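Local coordinates for protein SMG5 (Homo sapiens, PDB 2HWY) that promotes UPF1 dephosphorylation in nonsense-mediated mRNA decay, probably as an adapter to protein phosphatase 2A, without RNase activity of its own, here represented by its PIN domain, at residues A[17-22]-A[54-59]; A[101-106]-A[125-130]. All blocks are in the same frame, centred on the assembly; numbering follows the deposited sequence.

Interaction 1: A[17-22]-A[54-59]; sequences PVIRQL and IRYLEA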
# COMPACT_ATOMS: atom_id res chain seq x y z
N PRO A 17 7.48 8.53 0.79
CA PRO A 17 7.70 9.39 -0.39
C PRO A 17 7.53 8.70 -1.75
O PRO A 17 7.25 9.36 -2.74
CB PRO A 17 9.14 9.88 -0.20
CG PRO A 17 9.40 9.67 1.30
CD PRO A 17 8.72 8.38 1.57
N VAL A 18 7.69 7.39 -1.81
CA VAL A 18 7.35 6.63 -3.01
C VAL A 18 5.82 6.64 -3.21
O VAL A 18 5.32 6.90 -4.32
CB VAL A 18 7.84 5.17 -2.88
CG1 VAL A 18 7.23 4.30 -3.96
CG2 VAL A 18 9.37 5.12 -2.94
N ILE A 19 5.10 6.36 -2.13
CA ILE A 19 3.65 6.36 -2.18
C ILE A 19 3.15 7.76 -2.52
O ILE A 19 2.26 7.91 -3.36
CB ILE A 19 3.01 5.74 -0.88
CG1 ILE A 19 3.26 4.23 -0.85
CG2 ILE A 19 1.50 5.94 -0.84
CD1 ILE A 19 4.39 3.81 -0.00
N ARG A 20 3.73 8.78 -1.92
CA ARG A 20 3.36 10.15 -2.27
C ARG A 20 3.42 10.37 -3.77
O ARG A 20 2.47 10.82 -4.38
CB ARG A 20 4.24 11.17 -1.57
CG ARG A 20 3.82 12.64 -1.83
CD ARG A 20 4.77 13.66 -1.18
NE ARG A 20 5.12 13.25 0.18
CZ ARG A 20 4.44 13.57 1.28
NH1 ARG A 20 3.36 14.34 1.22
NH2 ARG A 20 4.86 13.12 2.46
N GLN A 21 4.56 10.02 -4.36
CA GLN A 21 4.75 10.15 -5.80
C GLN A 21 3.67 9.43 -6.59
O GLN A 21 3.08 10.01 -7.50
CB GLN A 21 6.11 9.57 -6.20
CG GLN A 21 6.70 10.14 -7.46
CD GLN A 21 7.08 11.60 -7.33
OE1 GLN A 21 7.23 12.11 -6.21
NE2 GLN A 21 7.21 12.28 -8.45
N LEU A 22 3.39 8.19 -6.23
CA LEU A 22 2.48 7.34 -7.01
C LEU A 22 1.04 7.78 -6.86
O LEU A 22 0.30 7.83 -7.83
CB LEU A 22 2.61 5.88 -6.56
CG LEU A 22 4.02 5.34 -6.77
CD1 LEU A 22 4.33 4.20 -5.81
CD2 LEU A 22 4.22 4.92 -8.22
N ILE A 54 -0.22 7.94 8.36
CA ILE A 54 -1.59 8.43 8.52
C ILE A 54 -1.70 9.90 8.19
O ILE A 54 -2.55 10.29 7.37
CB ILE A 54 -2.15 8.18 9.94
CG1 ILE A 54 -2.75 6.78 10.04
CG2 ILE A 54 -3.25 9.17 10.28
CD1 ILE A 54 -2.80 6.26 11.44
N ARG A 55 -0.87 10.72 8.85
CA ARG A 55 -0.96 12.17 8.68
C ARG A 55 -0.87 12.56 7.21
O ARG A 55 -1.67 13.35 6.71
CB ARG A 55 0.15 12.87 9.47
CG ARG A 55 -0.01 12.76 10.98
N TYR A 56 0.05 11.94 6.46
CA TYR A 56 0.15 12.17 5.03
C TYR A 56 -1.15 11.89 4.33
O TYR A 56 -1.64 12.71 3.55
CB TYR A 56 1.22 11.26 4.41
CG TYR A 56 0.98 10.99 2.95
CD1 TYR A 56 1.31 11.94 1.99
CD2 TYR A 56 0.37 9.81 2.52
CE1 TYR A 56 1.08 11.71 0.64
CE2 TYR A 56 0.14 9.56 1.16
CZ TYR A 56 0.50 10.51 0.24
OH TYR A 56 0.29 10.28 -1.10
N LEU A 57 -1.68 10.70 4.59
CA LEU A 57 -2.93 10.23 3.99
C LEU A 57 -4.08 11.20 4.21
O LEU A 57 -4.88 11.42 3.31
CB LEU A 57 -3.30 8.85 4.54
CG LEU A 57 -2.45 7.68 4.02
CD1 LEU A 57 -2.75 6.41 4.78
CD2 LEU A 57 -2.66 7.45 2.55
N GLU A 58 -4.14 11.78 5.40
CA GLU A 58 -5.15 12.80 5.69
C GLU A 58 -4.87 14.13 4.98
O GLU A 58 -5.79 14.82 4.55
CB GLU A 58 -5.27 13.00 7.19
CG GLU A 58 -5.94 11.82 7.90
CD GLU A 58 -5.58 11.73 9.38
OE1 GLU A 58 -6.33 11.09 10.13
OE2 GLU A 58 -4.55 12.30 9.80
N ALA A 59 -3.61 14.48 4.85
CA ALA A 59 -3.24 15.67 4.08
C ALA A 59 -3.67 15.52 2.61
O ALA A 59 -4.29 16.44 2.04
CB ALA A 59 -1.74 15.93 4.19
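The Tyr56 ring presents its CD1-CE1 edge to one face of the Arg20 guanidinium. The two planes stand 80° apart, so the pair meets edge to face, with the flat cation supplying the face. Atom CE1 of Tyr56 lies 3.5 Å above the guanidinium plane, displaced toward its rim, and Arg20 NH1, 3.2 Å from Tyr56 CD1, sits near the plane of the ring. The aromatic face is therefore not the surface that meets the charge, and this pair illustrates how an arginine beside a tyrosine need not form a cation-pi stack. The shape of the arginine explains the approach: CG stands anti to the backbone N (chi1 -176°), and a bend at chi3 (-44°) turns the head back over the ring edge. Its aliphatic stem rises to one side of the ring plane, with Arg20 CG 3.8 Å from Tyr56 CE1. Deeper in, the tyrosine tip reaches the backbone of the facing helix, its OH 3.3 Å from Arg20 CA, while Ile19 CG2 approaches Tyr56 CE2 obliquely at 4.4 Å. No hydrogen bond crosses between the segments; the phenol instead bonds to Glu60, one turn further along its own helix, which satisfies the hydroxyl and brings a carboxylate near the contact. Replacing Tyr56 by an alanine would probably open a gap between the helices, deprive Glu60 of its phenol partner and let the Arg20 head swing away. Within the PIN domain the contact joins helix 16-25 to helix 48-63. Tyr56 also touches Leu16 and Ala23 of the first helix, and Val18 and Leu22 on that helix pack against helix 153-159.

Interaction 2: A[101-106]-A[125-130]; sequences KQLTLA and PLDNPS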
# COMPACT_ATOMS: atom_id res chain seq x y z
N LYS A 101 -7.18 -10.78 0.33
CA LYS A 101 -8.62 -10.81 0.56
C LYS A 101 -9.31 -9.50 0.20
O LYS A 101 -10.41 -9.50 -0.34
CB LYS A 101 -8.92 -11.17 2.01
CG LYS A 101 -8.62 -12.61 2.36
CD LYS A 101 -8.35 -12.78 3.84
CE LYS A 101 -7.98 -14.22 4.16
NZ LYS A 101 -6.81 -14.70 3.35
N GLN A 102 -8.65 -8.38 0.50
CA GLN A 102 -9.11 -7.03 0.17
C GLN A 102 -8.89 -6.72 -1.31
O GLN A 102 -9.49 -5.80 -1.84
CB GLN A 102 -8.40 -5.99 1.04
N LEU A 103 -8.00 -7.47 -1.95
CA LEU A 103 -7.65 -7.25 -3.36
C LEU A 103 -8.57 -8.00 -4.30
O LEU A 103 -8.76 -7.58 -5.45
CB LEU A 103 -6.21 -7.71 -3.64
CG LEU A 103 -5.10 -6.77 -3.18
CD1 LEU A 103 -3.71 -7.36 -3.52
CD2 LEU A 103 -5.31 -5.42 -3.81
N THR A 104 -9.10 -9.12 -3.83
CA THR A 104 -10.00 -9.92 -4.64
C THR A 104 -11.38 -9.24 -4.69
O THR A 104 -12.18 -9.52 -5.57
CB THR A 104 -10.05 -11.40 -4.15
OG1 THR A 104 -10.75 -12.21 -5.11
CG2 THR A 104 -10.71 -11.52 -2.78
N LEU A 105 -11.63 -8.33 -3.74
CA LEU A 105 -12.74 -7.39 -3.81
C LEU A 105 -12.62 -6.47 -5.02
O LEU A 105 -13.62 -6.19 -5.71
CB LEU A 105 -12.82 -6.56 -2.53
N ALA A 106 -11.42 -5.97 -5.32
CA ALA A 106 -11.15 -5.09 -6.47
C ALA A 106 -10.89 -5.85 -7.78
O ALA A 106 -10.73 -5.23 -8.82
CB ALA A 106 -9.96 -4.14 -6.15
N PRO A 125 -4.99 -4.91 -10.36
CA PRO A 125 -4.42 -4.48 -9.08
C PRO A 125 -3.00 -5.00 -8.83
O PRO A 125 -2.54 -5.93 -9.50
CB PRO A 125 -5.40 -5.07 -8.05
CG PRO A 125 -5.85 -6.31 -8.66
CD PRO A 125 -5.78 -6.14 -10.19
N LEU A 126 -2.35 -4.38 -7.85
CA LEU A 126 -0.93 -4.55 -7.65
C LEU A 126 -0.53 -4.14 -6.23
O LEU A 126 -0.86 -3.05 -5.76
CB LEU A 126 -0.22 -3.70 -8.69
CG LEU A 126 1.29 -3.54 -8.71
CD1 LEU A 126 2.06 -4.58 -7.92
CD2 LEU A 126 1.67 -3.58 -10.17
N ASP A 127 0.19 -5.03 -5.57
CA ASP A 127 0.51 -4.91 -4.16
C ASP A 127 1.93 -4.39 -3.93
O ASP A 127 2.88 -4.87 -4.54
CB ASP A 127 0.39 -6.29 -3.56
CG ASP A 127 0.01 -6.25 -2.12
OD1 ASP A 127 0.55 -5.40 -1.39
OD2 ASP A 127 -0.83 -7.12 -1.74
N ASN A 128 2.08 -3.42 -3.02
CA ASN A 128 3.37 -2.88 -2.61
C ASN A 128 3.78 -3.16 -1.15
O ASN A 128 3.25 -2.49 -0.27
CB ASN A 128 3.27 -1.36 -2.68
CG ASN A 128 3.30 -0.85 -4.07
OD1 ASN A 128 3.27 -1.60 -5.06
ND2 ASN A 128 3.35 0.47 -4.18
N PRO A 129 4.70 -4.12 -0.88
CA PRO A 129 5.33 -4.28 0.43
C PRO A 129 6.80 -3.86 0.52
O PRO A 129 7.33 -3.22 -0.39
CB PRO A 129 5.17 -5.79 0.66
CG PRO A 129 5.45 -6.36 -0.70
CD PRO A 129 5.14 -5.24 -1.73
N SER A 130 7.46 -4.26 1.61
CA SER A 130 8.92 -4.36 1.69
C SER A 130 9.34 -5.86 1.75
O SER A 130 8.48 -6.74 1.87
CB SER A 130 9.38 -4.20 3.13
OG SER A 130 9.06 -2.90 3.59
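Leu103, on helix 94-103, spreads its two methyl groups over two residues of the strand 125-128. CD2 packs on the Pro125 ring, 4.3 Å from its CB, while CD1 approaches the Asp127 carboxylate, 3.4 Å from OD2. Two torsions of the leucine set this up: with CG beside the backbone N and anti to the carbonyl carbon (chi1 -77°), the isobutyl fork is directed at the strand, and chi2 (180°) turns its prongs so that each has its own partner. Pro125 contributes an apolar ring that points back at the helix, and together with Leu103 it accounts for most of the surface buried here. Asp127 behaves differently. Its CG is anti to the backbone N (chi1 -151°), and this carries the carboxylate across the leucine methyl at an oblique angle, a van der Waals approach, with no hydrogen bond between the segments. The backbone of Asp127 is hydrogen-bonded to Asp149 and Lys151, and its side chain also meets Val6 and Ile150. The example shows how alternate strand residues divide between layers: Pro125 and Asp127 serve the helix, whereas Leu126, between them, points away from it and touches Phe156. Strand 125-128 runs parallel between strands 4-7 and 149-150 in the sheet, and Leu103 extends the contact to Val6 of strand 4-7 and to Val148, packing helix 94-103 onto one face of this alpha/beta PIN fold.

Interactions 1 and 2 flank the middle of the molecule, with about 18 Å between their centres, and both segments of interaction 1 precede those of interaction 2 in the sequence. The first joins two helices to each other, the second seats a helix on the parallel sheet. They still meet, because the side chain of Leu22, on the helix of interaction 1, packs against that of Asn128, on the strand of interaction 2. Helix 153-159 bridges them further: Phe156 touches both Leu22 and Leu126, while Val153 touches Asn128. The helix-helix contact is thus linked to the sheet through these shared neighbours.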